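PDB 5IG9: ATP grasp ligase from Microcystis aeruginosa MRC, which probably uses ATP to activate a carboxylate and join it to a nucleophile, as ATP-grasp ligases generally do. Local coordinates for residues V3-F8 against K27-F32; S9-S14 against V298-W303; H112-A117 against G274-A279; T219-Q224 against Q315-I320. All blocks are in the same frame, centred on the assembly; numbering follows the deposited sequence.

How the contacts relate
Together the four contacts illustrate how an N-terminal Rossmann-like domain is fastened to an ATP-grasp core. Contact 1 builds the N-terminal sheet itself, and the chain leaving it runs straight into the first segment of contact 2, their centres about 14 Å apart. Contacts 2 and 3 both tie that domain to the later part of the chain; they meet where Tyr-277 OH probably hydrogen-bonds to Gly-299 O. Contacts 3 and 4 lie closest, with centres about 11 Å apart, because strands 277-284 and 214-221 are neighbours in one sheet. Phe-301 of contact 2 packs on Ile-317 of contact 4, so helix 313-323 is shared between them.

Contact 1. Residues V3-F8 against K27-F32; sequences VLIVTF and KKAFRF
Val-3 and Ala-29 begin a parallel ladder that runs to Val-6 beside Phe-32, the two strands of a beta-alpha-beta unit whose connecting helix is 14-23, within the Rossmann-like pre-ATP-grasp domain. The strand axes are 4.8 Å apart at their closest. Val-3 N bonds to Lys-28 O and Val-3 O accepts Phe-30 N; Ile-5 repeats the pattern with Phe-30 O and Phe-32 N, and Thr-7 N completes it on Phe-32 O. Leu-4, Phe-30 and Phe-32 share one face, where Leu-4 CD1 lies 3.7 Å from Phe-32 CB and sits at the edge of the Phe-30 ring. Helix 87-107 packs against Phe-32 there, whereas helix 14-23 covers Val-3, Ile-5 and Arg-31 on the other face.

Arg-31 shows how a long side chain can extend such pairing. Beyond CB, CG is anti to the backbone N (chi1 168°), and the chain continues extended to NE. CG passes 3.8 Å from Thr-7 CG2, and the same methyl is 3.8 Å from Arg-31 NE, which forms a salt bridge with Asp-33. At the tip, Arg-31 NH2 donates to Phe-8 O over 2.9 Å. A leucine in place of Arg-31 would probably leave Asp-33 without this cationic partner and Phe-8 O without this donor. The bond is not flat: Phe-8 O lies 26° out of the guanidinium plane.

Contact 2. Residues S9-S14 against V298-W303; sequences SRDNES and VGEFFW
Asp-11 is the first residue of the loop 9-14 to approach Glu-300, its OD1 lying 4.3 Å from Glu-300 OE2. Arg-73 forms salt bridges with both side chains, and Arg-74 adds a second to Glu-300, which probably offsets the repulsion between the two carboxylates. Asp-11 OD1 also accepts the backbone N of Asn-12.

Asn-12 carries the polar part of the contact. Its CG lies between the backbone N and the carbonyl carbon (chi1 54°), directing the amide at 298-303. ND2 donates to Glu-300 OE2 over 2.9 Å, reaching that oxygen from above the carboxylate plane, and makes a weak second bond to Glu-300 OE1 at 3.2 Å. The same amide lies over one face of the Phe-302 ring, with CG offset toward the rim and the two planes 38° apart. Its other end, OD1, accepts Ser-14 N at 3.1 Å, a capping bond at the entrance to a helix.

Glu-13 bends at chi2 and brings OE1 to 3.3 Å from Phe-302 CD2, meeting the ring obliquely. Ser-14 follows, its CB 3.7 Å from Phe-301 CZ. The start of helix 14-23 is thus set against the chain that enters helix 302-305, while Phe-301 packs on helix 313-323 and Glu-300 O bonds to Arg-217 of strand 214-221.

Contact 3. Residues H112-A117 against G274-A279; sequences HLDPIA and GLNYGA
Asp-114 carries CG anti to the carbonyl carbon (chi1 -76°) and Leu-113 carries CG anti to the backbone N (chi1 -174°), which together present a carboxylate and a methyl to the chain at 275-277. The peptide bond between these two residues is cis. The carboxylate grips two successive backbone amides. OD1 receives Asn-276 N at 2.7 Å in a nearly straight bond (167°) on its syn side, though tilted out of the carboxylate plane, and OD2 receives Tyr-277 N at 3.1 Å in a weak one. Leu-275 crosses Asp-114 at about a right angle, with CD2 3.7 Å from Asp-114 CG. Beside this polar clasp, Leu-113 CD1 lies 3.5 Å from Asn-276 CB and 4.1 Å from Tyr-277 CB.

Replacing Asp-114 with an alanine is likely to leave the amides of Asn-276 and Tyr-277 without their side-chain acceptor and to open a gap next to Leu-275 CD2.

The clasp joins two sheets: Leu-113 ends strand 111-113, at the margin of the parallel sheet beside strand 69-72, while Tyr-277 begins strand 277-284 of an antiparallel one. Helix 260-273 ends just before it in a Schellman motif at Gly-274, helix 116-122 covers Leu-275, and helix 313-323 packs on Leu-113 and Asn-276.

Contact 4. Residues T219-Q224 against Q315-I320; sequences TIVGEQ and QAIAEI
Val-221 and Ile-317 mark where strand 219-221 and helix 315-320 pack, their axes 9.2 Å apart at closest and their N-to-C directions differing by 26°. The strand end belongs to a beta hairpin: Val-221 and Gln-224 pair through both backbone bonds around the two-residue turn Gly-222 and Glu-223, and the helix lies against this end of the antiparallel sheet.

No hydrogen bond crosses the interface, which depends on apolar packing. Val-221 divides its two methyls between different parts of the helix. CG1, anti to the backbone N (chi1 -172°), lies 4.1 Å from Ala-316 CB and 3.9 Å from Ile-320 CG2. Its other branch, CG2, stands 4.2 Å from Ile-317 CG1, and the two side chains cross at about a right angle. Ile-320 then extends its tip to the turn, with CD1 3.9 Å from Gly-222 CA.

Beyond the hairpin, Ile-320 touches Phe-111 of strand 111-113, and Ala-318 packs on helix 14-23. The helix is thereby wedged between the hairpin and the N-terminal domain. From the strand after the turn, the extended Gln-224 side chain reaches across to the helix, bringing OE1 to 3.9 Å from Ala-316 CB.

Contact 1. Residues V3-F8 against K27-F32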
loop_
_atom_site.group_PDB
_atom_site.type_symbol
_atom_site.label_atom_id
_atom_site.label_comp_id
_atom_site.label_asym_id
_atom_site.label_seq_id
_atom_site.Cartn_x
_atom_site.Cartn_y
_atom_site.Cartn_z
ATOM N N VAL A 3 16.760 -18.175 -2.749
ATOM C CA VAL A 3 16.014 -17.042 -3.281
ATOM C C VAL A 3 14.526 -17.341 -3.161
ATOM O O VAL A 3 14.031 -18.321 -3.726
ATOM C CB VAL A 3 16.405 -16.754 -4.736
ATOM C CG1 VAL A 3 15.451 -15.739 -5.346
ATOM C CG2 VAL A 3 17.840 -16.252 -4.808
ATOM N N LEU A 4 13.813 -16.504 -2.420
ATOM C CA LEU A 4 12.367 -16.628 -2.301
ATOM C C LEU A 4 11.715 -15.824 -3.418
ATOM O O LEU A 4 11.971 -14.623 -3.556
ATOM C CB LEU A 4 11.885 -16.146 -0.935
ATOM C CG LEU A 4 10.377 -15.940 -0.790
ATOM C CD1 LEU A 4 9.606 -17.242 -0.962
ATOM C CD2 LEU A 4 10.075 -15.302 0.547
ATOM N N ILE A 5 10.882 -16.482 -4.215
ATOM C CA ILE A 5 10.250 -15.860 -5.370
ATOM C C ILE A 5 8.766 -15.726 -5.072
ATOM O O ILE A 5 8.041 -16.724 -4.991
ATOM C CB ILE A 5 10.498 -16.656 -6.656
ATOM C CG1 ILE A 5 11.973 -16.559 -7.034
ATOM C CG2 ILE A 5 9.627 -16.133 -7.783
ATOM C CD1 ILE A 5 12.370 -17.428 -8.186
ATOM N N VAL A 6 8.314 -14.485 -4.918
ATOM C CA VAL A 6 6.941 -14.187 -4.528
ATOM C C VAL A 6 6.131 -13.993 -5.806
ATOM O O VAL A 6 6.204 -12.947 -6.449
ATOM C CB VAL A 6 6.874 -12.959 -3.624
ATOM C CG1 VAL A 6 5.456 -12.737 -3.138
ATOM C CG2 VAL A 6 7.829 -13.120 -2.454
ATOM N N THR A 7 5.344 -15.006 -6.166
ATOM C CA THR A 7 4.565 -14.967 -7.397
ATOM C C THR A 7 3.183 -15.568 -7.173
ATOM O O THR A 7 2.663 -15.539 -6.055
ATOM C CB THR A 7 5.296 -15.712 -8.519
ATOM O OG1 THR A 7 4.451 -15.793 -9.671
ATOM C CG2 THR A 7 5.667 -17.118 -8.072
ATOM N N PHE A 8 2.577 -16.099 -8.234
ATOM C CA PHE A 8 1.322 -16.829 -8.127
ATOM C C PHE A 8 1.324 -17.932 -9.178
ATOM O O PHE A 8 2.199 -17.988 -10.044
ATOM C CB PHE A 8 0.104 -15.897 -8.255
ATOM C CG PHE A 8 -0.128 -15.353 -9.640
ATOM C CD1 PHE A 8 0.819 -14.557 -10.265
ATOM C CD2 PHE A 8 -1.319 -15.604 -10.300
ATOM C CE1 PHE A 8 0.593 -14.052 -11.531
ATOM C CE2 PHE A 8 -1.551 -15.098 -11.562
ATOM C CZ PHE A 8 -0.593 -14.322 -12.179
ATOM N N LYS A 27 23.062 -21.690 -7.101
ATOM C CA LYS A 27 22.179 -21.374 -5.990
ATOM C C LYS A 27 20.804 -21.988 -6.227
ATOM O O LYS A 27 20.483 -22.453 -7.323
ATOM C CB LYS A 27 22.070 -19.858 -5.790
ATOM C CG LYS A 27 22.671 -19.363 -4.481
ATOM C CD LYS A 27 22.222 -20.225 -3.302
ATOM C CE LYS A 27 22.244 -19.441 -1.997
ATOM N NZ LYS A 27 23.028 -20.126 -0.932
ATOM N N LYS A 28 19.990 -21.994 -5.176
ATOM C CA LYS A 28 18.666 -22.594 -5.216
ATOM C C LYS A 28 17.594 -21.519 -5.083
ATOM O O LYS A 28 17.863 -20.394 -4.652
ATOM C CB LYS A 28 18.491 -23.650 -4.111
ATOM C CG LYS A 28 18.911 -23.200 -2.719
ATOM C CD LYS A 28 20.377 -23.517 -2.440
ATOM C CE LYS A 28 20.768 -23.117 -1.026
ATOM N NZ LYS A 28 22.206 -23.382 -0.743
ATOM N N ALA A 29 16.368 -21.881 -5.460
ATOM C CA ALA A 29 15.255 -20.942 -5.443
ATOM C C ALA A 29 13.965 -21.669 -5.098
ATOM O O ALA A 29 13.704 -22.759 -5.616
ATOM C CB ALA A 29 15.110 -20.231 -6.793
ATOM N N PHE A 30 13.161 -21.055 -4.234
ATOM C CA PHE A 30 11.858 -21.573 -3.841
ATOM C C PHE A 30 10.772 -20.685 -4.430
ATOM O O PHE A 30 10.823 -19.459 -4.283
ATOM C CB PHE A 30 11.728 -21.632 -2.315
ATOM C CG PHE A 30 10.403 -22.161 -1.831
ATOM C CD1 PHE A 30 10.216 -23.518 -1.626
ATOM C CD2 PHE A 30 9.349 -21.300 -1.566
ATOM C CE1 PHE A 30 9.002 -24.008 -1.177
ATOM C CE2 PHE A 30 8.131 -21.784 -1.118
ATOM C CZ PHE A 30 7.957 -23.139 -0.923
ATOM N N ARG A 31 9.795 -21.303 -5.091
ATOM C CA ARG A 31 8.670 -20.589 -5.685
ATOM C C ARG A 31 7.494 -20.593 -4.715
ATOM O O ARG A 31 7.011 -21.661 -4.325
ATOM C CB ARG A 31 8.261 -21.220 -7.015
ATOM C CG ARG A 31 6.930 -20.707 -7.545
ATOM C CD ARG A 31 6.718 -21.081 -8.999
ATOM N NE ARG A 31 5.434 -20.599 -9.491
ATOM C CZ ARG A 31 5.109 -20.527 -10.776
ATOM N NH1 ARG A 31 5.981 -20.903 -11.699
ATOM N NH2 ARG A 31 3.917 -20.073 -11.139
ATOM N N PHE A 32 7.023 -19.406 -4.350
ATOM C CA PHE A 32 5.920 -19.240 -3.408
ATOM C C PHE A 32 4.732 -18.643 -4.157
ATOM O O PHE A 32 4.712 -17.444 -4.446
ATOM C CB PHE A 32 6.343 -18.357 -2.236
ATOM C CG PHE A 32 5.227 -18.030 -1.278
ATOM C CD1 PHE A 32 4.342 -19.011 -0.858
ATOM C CD2 PHE A 32 5.082 -16.747 -0.776
ATOM C CE1 PHE A 32 3.319 -18.713 0.030
ATOM C CE2 PHE A 32 4.063 -16.444 0.114
ATOM C CZ PHE A 32 3.181 -17.429 0.517
#

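Contact 2. Residues S9-S14 against V298-W303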
loop_
_atom_site.group_PDB
_atom_site.type_symbol
_atom_site.label_atom_id
_atom_site.label_comp_id
_atom_site.label_asym_id
_atom_site.label_seq_id
_atom_site.Cartn_x
_atom_site.Cartn_y
_atom_site.Cartn_z
ATOM N N SER A 9 0.334 -18.822 -9.083
ATOM C CA SER A 9 0.363 -20.053 -9.869
ATOM C C SER A 9 0.193 -19.796 -11.363
ATOM O O SER A 9 0.761 -20.530 -12.180
ATOM C CB SER A 9 -0.719 -21.013 -9.374
ATOM O OG SER A 9 -2.001 -20.413 -9.437
ATOM N N ARG A 10 -0.577 -18.778 -11.745
ATOM C CA ARG A 10 -0.832 -18.495 -13.150
ATOM C C ARG A 10 0.141 -17.474 -13.735
ATOM O O ARG A 10 -0.161 -16.866 -14.769
ATOM C CB ARG A 10 -2.275 -18.021 -13.346
ATOM C CG ARG A 10 -3.337 -19.057 -12.993
ATOM C CD ARG A 10 -4.739 -18.551 -13.320
ATOM N NE ARG A 10 -5.283 -19.136 -14.544
ATOM C CZ ARG A 10 -5.213 -18.572 -15.746
ATOM N NH1 ARG A 10 -4.616 -17.398 -15.900
ATOM N NH2 ARG A 10 -5.743 -19.182 -16.799
ATOM N N ASP A 11 1.296 -17.274 -13.102
ATOM C CA ASP A 11 2.292 -16.374 -13.659
ATOM C C ASP A 11 2.916 -16.990 -14.908
ATOM O O ASP A 11 2.818 -18.194 -15.159
ATOM C CB ASP A 11 3.375 -16.054 -12.629
ATOM C CG ASP A 11 3.981 -14.677 -12.832
ATOM O OD1 ASP A 11 3.750 -14.074 -13.900
ATOM O OD2 ASP A 11 4.690 -14.199 -11.922
ATOM N N ASN A 12 3.570 -16.142 -15.691
ATOM C CA ASN A 12 3.988 -16.510 -17.035
ATOM C C ASN A 12 5.388 -17.128 -16.999
ATOM O O ASN A 12 5.854 -17.593 -15.955
ATOM C CB ASN A 12 3.892 -15.290 -17.959
ATOM C CG ASN A 12 4.659 -14.088 -17.434
ATOM O OD1 ASN A 12 5.728 -14.225 -16.843
ATOM N ND2 ASN A 12 4.108 -12.898 -17.651
ATOM N N GLU A 13 6.071 -17.136 -18.141
ATOM C CA GLU A 13 7.348 -17.814 -18.309
ATOM C C GLU A 13 8.514 -17.060 -17.682
ATOM O O GLU A 13 9.654 -17.527 -17.777
ATOM C CB GLU A 13 7.629 -18.046 -19.798
ATOM C CG GLU A 13 6.476 -18.678 -20.578
ATOM C CD GLU A 13 5.384 -17.680 -20.952
ATOM O OE1 GLU A 13 5.710 -16.504 -21.223
ATOM O OE2 GLU A 13 4.197 -18.071 -20.967
ATOM N N SER A 14 8.263 -15.911 -17.053
ATOM C CA SER A 14 9.347 -15.190 -16.398
ATOM C C SER A 14 9.894 -15.982 -15.216
ATOM O O SER A 14 11.099 -15.945 -14.940
ATOM C CB SER A 14 8.860 -13.817 -15.935
ATOM O OG SER A 14 7.850 -13.321 -16.796
ATOM N N VAL A 298 7.060 -3.295 -10.893
ATOM C CA VAL A 298 6.847 -4.725 -11.094
ATOM C C VAL A 298 6.325 -4.979 -12.503
ATOM O O VAL A 298 5.608 -5.957 -12.744
ATOM C CB VAL A 298 5.883 -5.303 -10.040
ATOM C CG1 VAL A 298 6.512 -5.271 -8.652
ATOM C CG2 VAL A 298 4.567 -4.540 -10.050
ATOM N N GLY A 299 6.681 -4.105 -13.441
ATOM C CA GLY A 299 6.256 -4.286 -14.811
ATOM C C GLY A 299 6.894 -5.498 -15.460
ATOM O O GLY A 299 7.952 -5.983 -15.051
ATOM N N GLU A 300 6.224 -5.980 -16.504
ATOM C CA GLU A 300 6.631 -7.197 -17.188
ATOM C C GLU A 300 7.891 -6.962 -18.013
ATOM O O GLU A 300 8.315 -5.828 -18.247
ATOM C CB GLU A 300 5.503 -7.708 -18.087
ATOM C CG GLU A 300 4.370 -8.389 -17.342
ATOM C CD GLU A 300 4.737 -9.784 -16.882
ATOM O OE1 GLU A 300 5.858 -10.242 -17.200
ATOM O OE2 GLU A 300 3.906 -10.424 -16.204
ATOM N N PHE A 301 8.499 -8.062 -18.449
ATOM C CA PHE A 301 9.717 -7.955 -19.237
ATOM C C PHE A 301 9.843 -9.129 -20.194
ATOM O O PHE A 301 10.640 -9.079 -21.133
ATOM C CB PHE A 301 10.943 -7.882 -18.311
ATOM C CG PHE A 301 11.218 -9.161 -17.557
ATOM C CD1 PHE A 301 12.034 -10.140 -18.102
ATOM C CD2 PHE A 301 10.694 -9.369 -16.289
ATOM C CE1 PHE A 301 12.303 -11.310 -17.414
ATOM C CE2 PHE A 301 10.964 -10.539 -15.590
ATOM C CZ PHE A 301 11.769 -11.511 -16.153
ATOM N N PHE A 302 9.062 -10.188 -19.956
ATOM C CA PHE A 302 9.243 -11.423 -20.707
ATOM C C PHE A 302 9.001 -11.226 -22.199
ATOM O O PHE A 302 9.628 -11.907 -23.018
ATOM C CB PHE A 302 8.324 -12.511 -20.144
ATOM C CG PHE A 302 6.928 -12.471 -20.686
ATOM C CD1 PHE A 302 6.006 -11.563 -20.204
ATOM C CD2 PHE A 302 6.540 -13.350 -21.682
ATOM C CE1 PHE A 302 4.722 -11.527 -20.711
ATOM C CE2 PHE A 302 5.264 -13.319 -22.191
ATOM C CZ PHE A 302 4.351 -12.409 -21.707
ATOM N N TRP A 303 8.113 -10.303 -22.577
ATOM C CA TRP A 303 7.831 -10.126 -23.997
ATOM C C TRP A 303 8.925 -9.358 -24.721
ATOM O O TRP A 303 8.859 -9.239 -25.949
ATOM C CB TRP A 303 6.480 -9.436 -24.195
ATOM C CG TRP A 303 6.294 -8.185 -23.398
ATOM C CD1 TRP A 303 5.796 -8.088 -22.133
ATOM C CD2 TRP A 303 6.582 -6.845 -23.819
ATOM N NE1 TRP A 303 5.766 -6.775 -21.734
ATOM C CE2 TRP A 303 6.240 -5.992 -22.753
ATOM C CE3 TRP A 303 7.097 -6.285 -24.994
ATOM C CZ2 TRP A 303 6.401 -4.609 -22.822
ATOM C CZ3 TRP A 303 7.254 -4.912 -25.062
ATOM C CH2 TRP A 303 6.909 -4.090 -23.982
#

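Contact 3. Residues H112-A117 against G274-A279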
loop_
_atom_site.group_PDB
_atom_site.type_symbol
_atom_site.label_atom_id
_atom_site.label_comp_id
_atom_site.label_asym_id
_atom_site.label_seq_id
_atom_site.Cartn_x
_atom_site.Cartn_y
_atom_site.Cartn_z
ATOM N N HIS A 112 16.388 -7.622 -1.252
ATOM C CA HIS A 112 15.034 -7.596 -1.785
ATOM C C HIS A 112 15.017 -6.911 -3.147
ATOM O O HIS A 112 15.669 -5.881 -3.345
ATOM C CB HIS A 112 14.078 -6.878 -0.833
ATOM C CG HIS A 112 13.800 -7.634 0.429
ATOM N ND1 HIS A 112 12.643 -8.356 0.623
ATOM C CD2 HIS A 112 14.527 -7.777 1.561
ATOM C CE1 HIS A 112 12.669 -8.912 1.821
ATOM N NE2 HIS A 112 13.801 -8.576 2.412
ATOM N N LEU A 113 14.259 -7.484 -4.079
ATOM C CA LEU A 113 14.096 -6.905 -5.408
ATOM C C LEU A 113 12.622 -6.862 -5.807
ATOM O O LEU A 113 12.133 -7.776 -6.472
ATOM C CB LEU A 113 14.893 -7.700 -6.445
ATOM C CG LEU A 113 14.949 -7.151 -7.873
ATOM C CD1 LEU A 113 16.013 -6.074 -7.993
ATOM C CD2 LEU A 113 15.185 -8.268 -8.873
ATOM N N ASP A 114 11.910 -5.815 -5.393
ATOM C CA ASP A 114 12.450 -4.757 -4.546
ATOM C C ASP A 114 11.757 -4.772 -3.186
ATOM O O ASP A 114 10.745 -5.455 -3.023
ATOM C CB ASP A 114 12.274 -3.394 -5.221
ATOM C CG ASP A 114 13.262 -3.171 -6.345
ATOM O OD1 ASP A 114 14.466 -3.020 -6.050
ATOM O OD2 ASP A 114 12.833 -3.139 -7.518
ATOM N N PRO A 115 12.297 -4.047 -2.205
ATOM C CA PRO A 115 11.617 -3.960 -0.909
ATOM C C PRO A 115 10.205 -3.414 -1.043
ATOM O O PRO A 115 9.912 -2.583 -1.905
ATOM C CB PRO A 115 12.508 -3.010 -0.105
ATOM C CG PRO A 115 13.856 -3.203 -0.685
ATOM C CD PRO A 115 13.642 -3.443 -2.152
ATOM N N ILE A 116 9.325 -3.893 -0.163
ATOM C CA ILE A 116 7.925 -3.484 -0.217
ATOM C C ILE A 116 7.790 -1.984 0.000
ATOM O O ILE A 116 7.008 -1.312 -0.685
ATOM C CB ILE A 116 7.096 -4.283 0.804
ATOM C CG1 ILE A 116 7.028 -5.752 0.391
ATOM C CG2 ILE A 116 5.704 -3.704 0.928
ATOM C CD1 ILE A 116 6.107 -6.578 1.252
ATOM N N ALA A 117 8.549 -1.430 0.948
ATOM C CA ALA A 117 8.420 -0.006 1.239
ATOM C C ALA A 117 8.816 0.848 0.043
ATOM O O ALA A 117 8.282 1.949 -0.141
ATOM C CB ALA A 117 9.256 0.361 2.465
ATOM N N GLY A 274 14.639 4.084 -4.556
ATOM C CA GLY A 274 15.309 2.932 -3.984
ATOM C C GLY A 274 15.089 1.633 -4.722
ATOM O O GLY A 274 15.092 0.566 -4.098
ATOM N N LEU A 275 14.902 1.683 -6.035
ATOM C CA LEU A 275 14.587 0.496 -6.810
ATOM C C LEU A 275 15.824 -0.043 -7.513
ATOM O O LEU A 275 16.699 0.712 -7.944
ATOM C CB LEU A 275 13.500 0.795 -7.844
ATOM C CG LEU A 275 12.133 1.203 -7.294
ATOM C CD1 LEU A 275 11.139 1.405 -8.426
ATOM C CD2 LEU A 275 11.618 0.173 -6.303
ATOM N N ASN A 276 15.888 -1.371 -7.620
ATOM C CA ASN A 276 16.863 -2.032 -8.476
ATOM C C ASN A 276 16.214 -2.759 -9.647
ATOM O O ASN A 276 16.921 -3.414 -10.420
ATOM C CB ASN A 276 17.727 -3.005 -7.661
ATOM C CG ASN A 276 18.821 -2.297 -6.877
ATOM O OD1 ASN A 276 19.662 -1.602 -7.450
ATOM N ND2 ASN A 276 18.809 -2.467 -5.561
ATOM N N TYR A 277 14.893 -2.668 -9.797
ATOM C CA TYR A 277 14.200 -3.101 -11.001
ATOM C C TYR A 277 13.100 -2.100 -11.312
ATOM O O TYR A 277 12.493 -1.526 -10.405
ATOM C CB TYR A 277 13.597 -4.508 -10.868
ATOM C CG TYR A 277 12.732 -4.901 -12.049
ATOM C CD1 TYR A 277 13.293 -5.470 -13.186
ATOM C CD2 TYR A 277 11.357 -4.688 -12.035
ATOM C CE1 TYR A 277 12.509 -5.821 -14.271
ATOM C CE2 TYR A 277 10.567 -5.035 -13.115
ATOM C CZ TYR A 277 11.148 -5.602 -14.230
ATOM O OH TYR A 277 10.368 -5.952 -15.307
ATOM N N GLY A 278 12.848 -1.895 -12.602
ATOM C CA GLY A 278 11.791 -0.995 -13.020
ATOM C C GLY A 278 11.492 -1.053 -14.502
ATOM O O GLY A 278 12.411 -1.109 -15.324
ATOM N N ALA A 279 10.213 -1.048 -14.859
ATOM C CA ALA A 279 9.791 -0.965 -16.252
ATOM C C ALA A 279 9.290 0.451 -16.506
ATOM O O ALA A 279 8.264 0.862 -15.956
ATOM C CB ALA A 279 8.716 -2.000 -16.571
#

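Contact 4. Residues T219-Q224 against Q315-I320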
loop_
_atom_site.group_PDB
_atom_site.type_symbol
_atom_site.label_atom_id
_atom_site.label_comp_id
_atom_site.label_asym_id
_atom_site.label_seq_id
_atom_site.Cartn_x
_atom_site.Cartn_y
_atom_site.Cartn_z
ATOM N N THR A 219 13.741 -1.209 -19.419
ATOM C CA THR A 219 13.822 -2.110 -18.279
ATOM C C THR A 219 15.195 -1.958 -17.640
ATOM O O THR A 219 16.218 -2.136 -18.308
ATOM C CB THR A 219 13.584 -3.559 -18.704
ATOM O OG1 THR A 219 12.364 -3.644 -19.444
ATOM C CG2 THR A 219 13.484 -4.450 -17.487
ATOM N N ILE A 220 15.216 -1.622 -16.354
ATOM C CA ILE A 220 16.450 -1.367 -15.624
ATOM C C ILE A 220 16.605 -2.433 -14.552
ATOM O O ILE A 220 15.674 -2.676 -13.776
ATOM C CB ILE A 220 16.455 0.039 -14.998
ATOM C CG1 ILE A 220 16.400 1.103 -16.099
ATOM C CG2 ILE A 220 17.681 0.222 -14.117
ATOM C CD1 ILE A 220 16.276 2.513 -15.577
ATOM N N VAL A 221 17.776 -3.065 -14.512
ATOM C CA VAL A 221 18.115 -4.045 -13.484
ATOM C C VAL A 221 19.408 -3.578 -12.827
ATOM O O VAL A 221 20.493 -3.718 -13.409
ATOM C CB VAL A 221 18.279 -5.460 -14.054
ATOM C CG1 VAL A 221 18.435 -6.462 -12.927
ATOM C CG2 VAL A 221 17.101 -5.819 -14.945
ATOM N N GLY A 222 19.301 -3.038 -11.615
ATOM C CA GLY A 222 20.450 -2.446 -10.960
ATOM C C GLY A 222 20.827 -1.138 -11.621
ATOM O O GLY A 222 20.168 -0.117 -11.410
ATOM N N GLU A 223 21.889 -1.157 -12.431
ATOM C CA GLU A 223 22.263 -0.010 -13.249
ATOM C C GLU A 223 22.422 -0.399 -14.714
ATOM O O GLU A 223 23.021 0.351 -15.490
ATOM C CB GLU A 223 23.543 0.645 -12.726
ATOM C CG GLU A 223 23.374 1.312 -11.367
ATOM C CD GLU A 223 24.584 2.126 -10.953
ATOM O OE1 GLU A 223 25.719 1.717 -11.274
ATOM O OE2 GLU A 223 24.398 3.183 -10.314
ATOM N N GLN A 224 21.897 -1.558 -15.104
ATOM C CA GLN A 224 21.904 -2.012 -16.488
ATOM C C GLN A 224 20.587 -1.620 -17.142
ATOM O O GLN A 224 19.512 -1.908 -16.602
ATOM C CB GLN A 224 22.110 -3.525 -16.559
ATOM C CG GLN A 224 22.413 -4.048 -17.943
ATOM C CD GLN A 224 22.902 -5.482 -17.915
ATOM O OE1 GLN A 224 22.909 -6.128 -16.866
ATOM N NE2 GLN A 224 23.320 -5.987 -19.072
ATOM N N GLN A 315 18.384 -13.266 -17.111
ATOM C CA GLN A 315 19.744 -13.504 -16.640
ATOM C C GLN A 315 20.201 -12.391 -15.705
ATOM O O GLN A 315 20.802 -12.652 -14.658
ATOM C CB GLN A 315 20.692 -13.633 -17.831
ATOM C CG GLN A 315 22.123 -13.964 -17.452
ATOM C CD GLN A 315 22.243 -15.300 -16.745
ATOM O OE1 GLN A 315 21.604 -16.281 -17.132
ATOM N NE2 GLN A 315 23.060 -15.344 -15.700
ATOM N N ALA A 316 19.920 -11.137 -16.066
ATOM C CA ALA A 316 20.356 -10.018 -15.234
ATOM C C ALA A 316 19.641 -10.020 -13.891
ATOM O O ALA A 316 20.236 -9.684 -12.861
ATOM C CB ALA A 316 20.124 -8.693 -15.960
ATOM N N ILE A 317 18.361 -10.395 -13.883
ATOM C CA ILE A 317 17.608 -10.458 -12.633
ATOM C C ILE A 317 18.157 -11.561 -11.740
ATOM O O ILE A 317 18.381 -11.356 -10.542
ATOM C CB ILE A 317 16.109 -10.666 -12.918
ATOM C CG1 ILE A 317 15.527 -9.438 -13.618
ATOM C CG2 ILE A 317 15.351 -10.964 -11.627
ATOM C CD1 ILE A 317 14.067 -9.579 -13.960
ATOM N N ALA A 318 18.377 -12.746 -12.312
ATOM C CA ALA A 318 18.924 -13.854 -11.535
ATOM C C ALA A 318 20.305 -13.518 -10.985
ATOM O O ALA A 318 20.664 -13.955 -9.886
ATOM C CB ALA A 318 18.979 -15.117 -12.391
ATOM N N GLU A 319 21.094 -12.737 -11.727
ATOM C CA GLU A 319 22.424 -12.377 -11.246
ATOM C C GLU A 319 22.344 -11.445 -10.043
ATOM O O GLU A 319 22.987 -11.687 -9.017
ATOM C CB GLU A 319 23.249 -11.749 -12.373
ATOM C CG GLU A 319 23.721 -12.758 -13.418
ATOM C CD GLU A 319 24.527 -12.124 -14.541
ATOM O OE1 GLU A 319 24.769 -10.899 -14.482
ATOM O OE2 GLU A 319 24.917 -12.848 -15.483
ATOM N N ILE A 320 21.551 -10.378 -10.140
ATOM C CA ILE A 320 21.470 -9.441 -9.022
ATOM C C ILE A 320 20.787 -10.092 -7.824
ATOM O O ILE A 320 21.005 -9.682 -6.677
ATOM C CB ILE A 320 20.761 -8.139 -9.450
ATOM C CG1 ILE A 320 21.033 -7.022 -8.442
ATOM C CG2 ILE A 320 19.264 -8.352 -9.581
ATOM C CD1 ILE A 320 20.413 -5.703 -8.823
#